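Local coordinates for acyl-homoserine-lactone synthase (Pseudomonas aeruginosa, PDB 1RO5), which makes the quorum-sensing signal N-(3-oxododecanoyl)homoserine lactone from S-adenosyl-L-methionine and a fatty acyl chain carried on acyl carrier protein, at residues 68-73 and 101-106. Residues are numbered along the deposited sequence; the frame is centred on the assembly and turned at random.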
ATOM      1  N   CYS A  68       5.031  -2.738   5.559  1.00 35.12           N
ATOM      2  CA  CYS A  68       5.229  -1.390   5.057  1.00 35.40           C
ATOM      3  C   CYS A  68       4.468  -1.228   3.778  1.00 35.54           C
ATOM      4  O   CYS A  68       4.237  -2.192   3.149  1.00 34.88           O
ATOM      5  CB  CYS A  68       6.703  -1.124   4.834  1.00 37.16           C
ATOM      6  SG  CYS A  68       7.481  -2.161   3.636  1.00 39.61           S
ATOM      7  N   TRP A  69       4.057  -0.004   3.432  1.00 34.80           N
ATOM      8  CA  TRP A  69       3.252   0.289   2.311  1.00 34.98           C
ATOM      9  C   TRP A  69       3.758   1.649   1.894  1.00 33.99           C
ATOM     10  O   TRP A  69       4.160   2.464   2.731  1.00 34.25           O
ATOM     11  CB  TRP A  69       1.852   0.478   2.827  0.50 37.43           C
ATOM     12  CG  TRP A  69       0.987  -0.590   2.439  0.50 45.80           C
ATOM     13  CD1 TRP A  69       0.096  -0.548   1.414  0.50 55.71           C
ATOM     14  CD2 TRP A  69       0.897  -1.913   3.005  0.50 52.52           C
ATOM     15  NE1 TRP A  69      -0.542  -1.765   1.295  0.50 60.87           N
ATOM     16  CE2 TRP A  69      -0.067  -2.617   2.261  0.50 57.09           C
ATOM     17  CE3 TRP A  69       1.538  -2.576   4.063  0.50 57.11           C
ATOM     18  CZ2 TRP A  69      -0.413  -3.949   2.537  0.50 61.45           C
ATOM     19  CZ3 TRP A  69       1.194  -3.899   4.354  0.50 58.28           C
ATOM     20  CH2 TRP A  69       0.240  -4.576   3.581  0.50 61.55           C
ATOM     21  N   ARG A  70       3.699   1.941   0.600  1.00 31.84           N
ATOM     22  CA  ARG A  70       4.106   3.249   0.079  1.00 29.03           C
ATOM     23  C   ARG A  70       2.843   3.912  -0.513  1.00 29.37           C
ATOM     24  O   ARG A  70       1.992   3.233  -1.122  1.00 32.27           O
ATOM     25  CB  ARG A  70       5.176   3.014  -1.010  1.00 28.03           C
ATOM     26  CG  ARG A  70       5.554   4.307  -1.715  1.00 24.44           C
ATOM     27  CD  ARG A  70       6.746   4.142  -2.631  1.00 27.78           C
ATOM     28  NE  ARG A  70       6.555   3.324  -3.874  1.00 25.69           N
ATOM     29  CZ  ARG A  70       7.610   2.941  -4.654  1.00 31.96           C
ATOM     30  NH1 ARG A  70       8.867   3.283  -4.306  1.00 24.59           N
ATOM     31  NH2 ARG A  70       7.402   2.229  -5.789  1.00 26.54           N
ATOM     32  N   ILE A  71       2.764   5.216  -0.398  1.00 29.82           N
ATOM     33  CA  ILE A  71       1.689   5.994  -0.894  1.00 29.37           C
ATOM     34  C   ILE A  71       2.224   7.128  -1.732  1.00 29.29           C
ATOM     35  O   ILE A  71       3.163   7.817  -1.325  1.00 27.66           O
ATOM     36  CB  ILE A  71       0.931   6.683   0.277  1.00 32.12           C
ATOM     37  CG1 ILE A  71       0.241   5.628   1.126  1.00 33.92           C
ATOM     38  CG2 ILE A  71      -0.190   7.564  -0.289  1.00 26.68           C
ATOM     39  CD1 ILE A  71       1.052   5.250   2.305  1.00 32.34           C
ATOM     40  N   LEU A  72       1.593   7.346  -2.913  1.00 29.07           N
ATOM     41  CA  LEU A  72       2.061   8.364  -3.894  1.00 29.97           C
ATOM     42  C   LEU A  72       0.854   9.146  -4.311  1.00 31.53           C
ATOM     43  O   LEU A  72      -0.258   8.471  -4.540  1.00 30.60           O
ATOM     44  CB  LEU A  72       2.665   7.691  -5.174  1.00 27.54           C
ATOM     45  CG  LEU A  72       4.019   7.052  -4.921  1.00 29.86           C
ATOM     46  CD1 LEU A  72       4.365   6.341  -6.185  1.00 31.06           C
ATOM     47  CD2 LEU A  72       5.044   8.163  -4.644  1.00 27.11           C
ATOM     48  N   ASP A  73       0.997  10.488  -4.414  1.00 31.29           N
ATOM     49  CA  ASP A  73      -0.029  11.345  -5.011  1.00 34.01           C
ATOM     50  C   ASP A  73      -0.229  11.007  -6.417  1.00 34.39           C
ATOM     51  O   ASP A  73       0.749  10.755  -7.159  1.00 34.86           O
ATOM     52  CB  ASP A  73       0.368  12.860  -4.954  1.00 36.96           C
ATOM     53  CG  ASP A  73       0.712  13.354  -3.516  1.00 36.61           C
ATOM     54  OD1 ASP A  73       0.130  12.917  -2.480  1.00 40.76           O
ATOM     55  OD2 ASP A  73       1.610  14.152  -3.349  1.00 39.06           O
ATOM     56  N   GLU A 101      -2.166   6.628  -4.635  1.00 32.70           N
ATOM     57  CA  GLU A 101      -1.832   5.305  -5.024  1.00 33.32           C
ATOM     58  C   GLU A 101      -1.052   4.592  -3.945  1.00 31.96           C
ATOM     59  O   GLU A 101      -0.206   5.220  -3.252  1.00 28.90           O
ATOM     60  CB  GLU A 101      -0.930   5.331  -6.282  1.00 33.55           C
ATOM     61  CG  GLU A 101      -0.690   3.874  -6.698  1.00 35.80           C
ATOM     62  CD  GLU A 101       0.532   3.597  -7.585  1.00 32.69           C
ATOM     63  OE1 GLU A 101       1.591   4.200  -7.403  1.00 32.62           O
ATOM     64  OE2 GLU A 101       0.424   2.709  -8.386  1.00 29.93           O
ATOM     65  N   LEU A 102      -1.401   3.312  -3.731  1.00 31.93           N
ATOM     66  CA  LEU A 102      -0.656   2.451  -2.846  1.00 30.42           C
ATOM     67  C   LEU A 102       0.218   1.539  -3.713  1.00 31.25           C
ATOM     68  O   LEU A 102      -0.225   1.036  -4.793  1.00 27.80           O
ATOM     69  CB  LEU A 102      -1.566   1.581  -2.007  1.00 31.56           C
ATOM     70  CG  LEU A 102      -2.720   2.243  -1.284  1.00 36.99           C
ATOM     71  CD1 LEU A 102      -3.446   1.180  -0.578  1.00 37.21           C
ATOM     72  CD2 LEU A 102      -2.124   3.293  -0.312  1.00 38.02           C
ATOM     73  N   SER A 103       1.404   1.200  -3.163  1.00 30.74           N
ATOM     74  CA  SER A 103       2.315   0.325  -3.843  1.00 29.85           C
ATOM     75  C   SER A 103       3.253  -0.349  -2.913  1.00 30.30           C
ATOM     76  O   SER A 103       3.357   0.035  -1.765  1.00 33.14           O
ATOM     77  CB  SER A 103       3.079   1.118  -4.954  1.00 29.26           C
ATOM     78  OG  SER A 103       3.925   2.120  -4.444  1.00 27.16           O
ATOM     79  N   ARG A 104       3.967  -1.375  -3.360  1.00 30.35           N
ATOM     80  CA  ARG A 104       5.010  -1.982  -2.489  1.00 30.02           C
ATOM     81  C   ARG A 104       4.513  -2.498  -1.143  1.00 32.46           C
ATOM     82  O   ARG A 104       5.143  -2.236  -0.126  1.00 31.52           O
ATOM     83  CB  ARG A 104       6.223  -1.037  -2.309  1.00 29.67           C
ATOM     84  CG  ARG A 104       6.951  -0.663  -3.615  1.00 29.78           C
ATOM     85  CD  ARG A 104       7.464  -1.939  -4.266  1.00 31.63           C
ATOM     86  NE  ARG A 104       8.398  -1.778  -5.386  1.00 33.61           N
ATOM     87  CZ  ARG A 104       8.163  -2.165  -6.672  1.00 35.95           C
ATOM     88  NH1 ARG A 104       7.011  -2.740  -7.093  1.00 32.50           N
ATOM     89  NH2 ARG A 104       9.110  -2.024  -7.547  1.00 30.58           N
ATOM     90  N   PHE A 105       3.427  -3.290  -1.123  1.00 33.89           N
ATOM     91  CA  PHE A 105       2.971  -3.950   0.093  1.00 35.59           C
ATOM     92  C   PHE A 105       3.935  -4.964   0.454  1.00 35.10           C
ATOM     93  O   PHE A 105       4.085  -5.894  -0.246  1.00 38.95           O
ATOM     94  CB  PHE A 105       1.568  -4.668   0.091  0.50 35.22           C
ATOM     95  CG  PHE A 105       0.495  -3.964  -0.646  0.50 29.96           C
ATOM     96  CD1 PHE A 105       0.671  -2.654  -1.073  0.50 32.18           C
ATOM     97  CD2 PHE A 105      -0.636  -4.658  -1.035  0.50 28.02           C
ATOM     98  CE1 PHE A 105      -0.309  -1.990  -1.877  0.50 30.45           C
ATOM     99  CE2 PHE A 105      -1.636  -3.996  -1.791  0.50 30.89           C
ATOM    100  CZ  PHE A 105      -1.432  -2.634  -2.199  0.50 26.74           C
ATOM    101  N   ALA A 106       4.549  -4.873   1.593  1.00 34.25           N
ATOM    102  CA  ALA A 106       5.555  -5.828   1.949  1.00 34.56           C
ATOM    103  C   ALA A 106       5.339  -6.173   3.433  1.00 37.32           C
ATOM    104  O   ALA A 106       5.380  -5.281   4.282  1.00 34.10           O
ATOM    105  CB  ALA A 106       7.043  -5.197   1.725  1.00 33.73           C
TER
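A beta bulge interrupts this antiparallel pair of central strands, which belongs to the mixed sheet of the alpha-beta-alpha sandwich. Residues 68-73 run against 101-106, close to the centre of the chain. Cys68 with Ala106, Arg70 with Ser103 and Leu72 with Glu101 are hydrogen-bonded pairs. Ile71 and Leu102 form the non-hydrogen-bonded pair between the last two. The register slips by one between Cys68 and Arg70, where Arg104 and Phe105 both lie across from Trp69. The Arg104 backbone is left-handed helical, unlike the extended backbone around it. The strand thus fits in an extra residue, and the side chains of Ser103 and Arg104 both reach the Arg70 side chain.

Arg70 CG lies opposite its own backbone N (chi1 174°), and the chain bends at chi3. Its NE donates a nearly straight bond to Ser103 OG at 2.9 Å, with the oxygen at the edge of the guanidinium, near its plane. Arg104 CG packs over one face of that group, 3.6 Å from Arg70 NH2. The two side chains lie side by side and point the same way, their guanidinium planes 24° apart. Nearby acids probably offset their charges: Arg70 NH1 forms salt bridges with Asp47 and Asp50, and Arg104 NE with Glu45. Arg104 NH2 also bonds to the Trp36 carbonyl oxygen.

Glu101 is held elsewhere, its OE1 accepting a bond from Met79 N.

Trp69 and Phe105 are each modelled in two conformers, and the overlap of their rings is doubtful. Ile71 and Leu102 lie on the face of the sheet opposite Arg70, Leu72, Glu101 and Ser103. There Ile71 CG1 meets Leu102 CD2 at 3.6 Å.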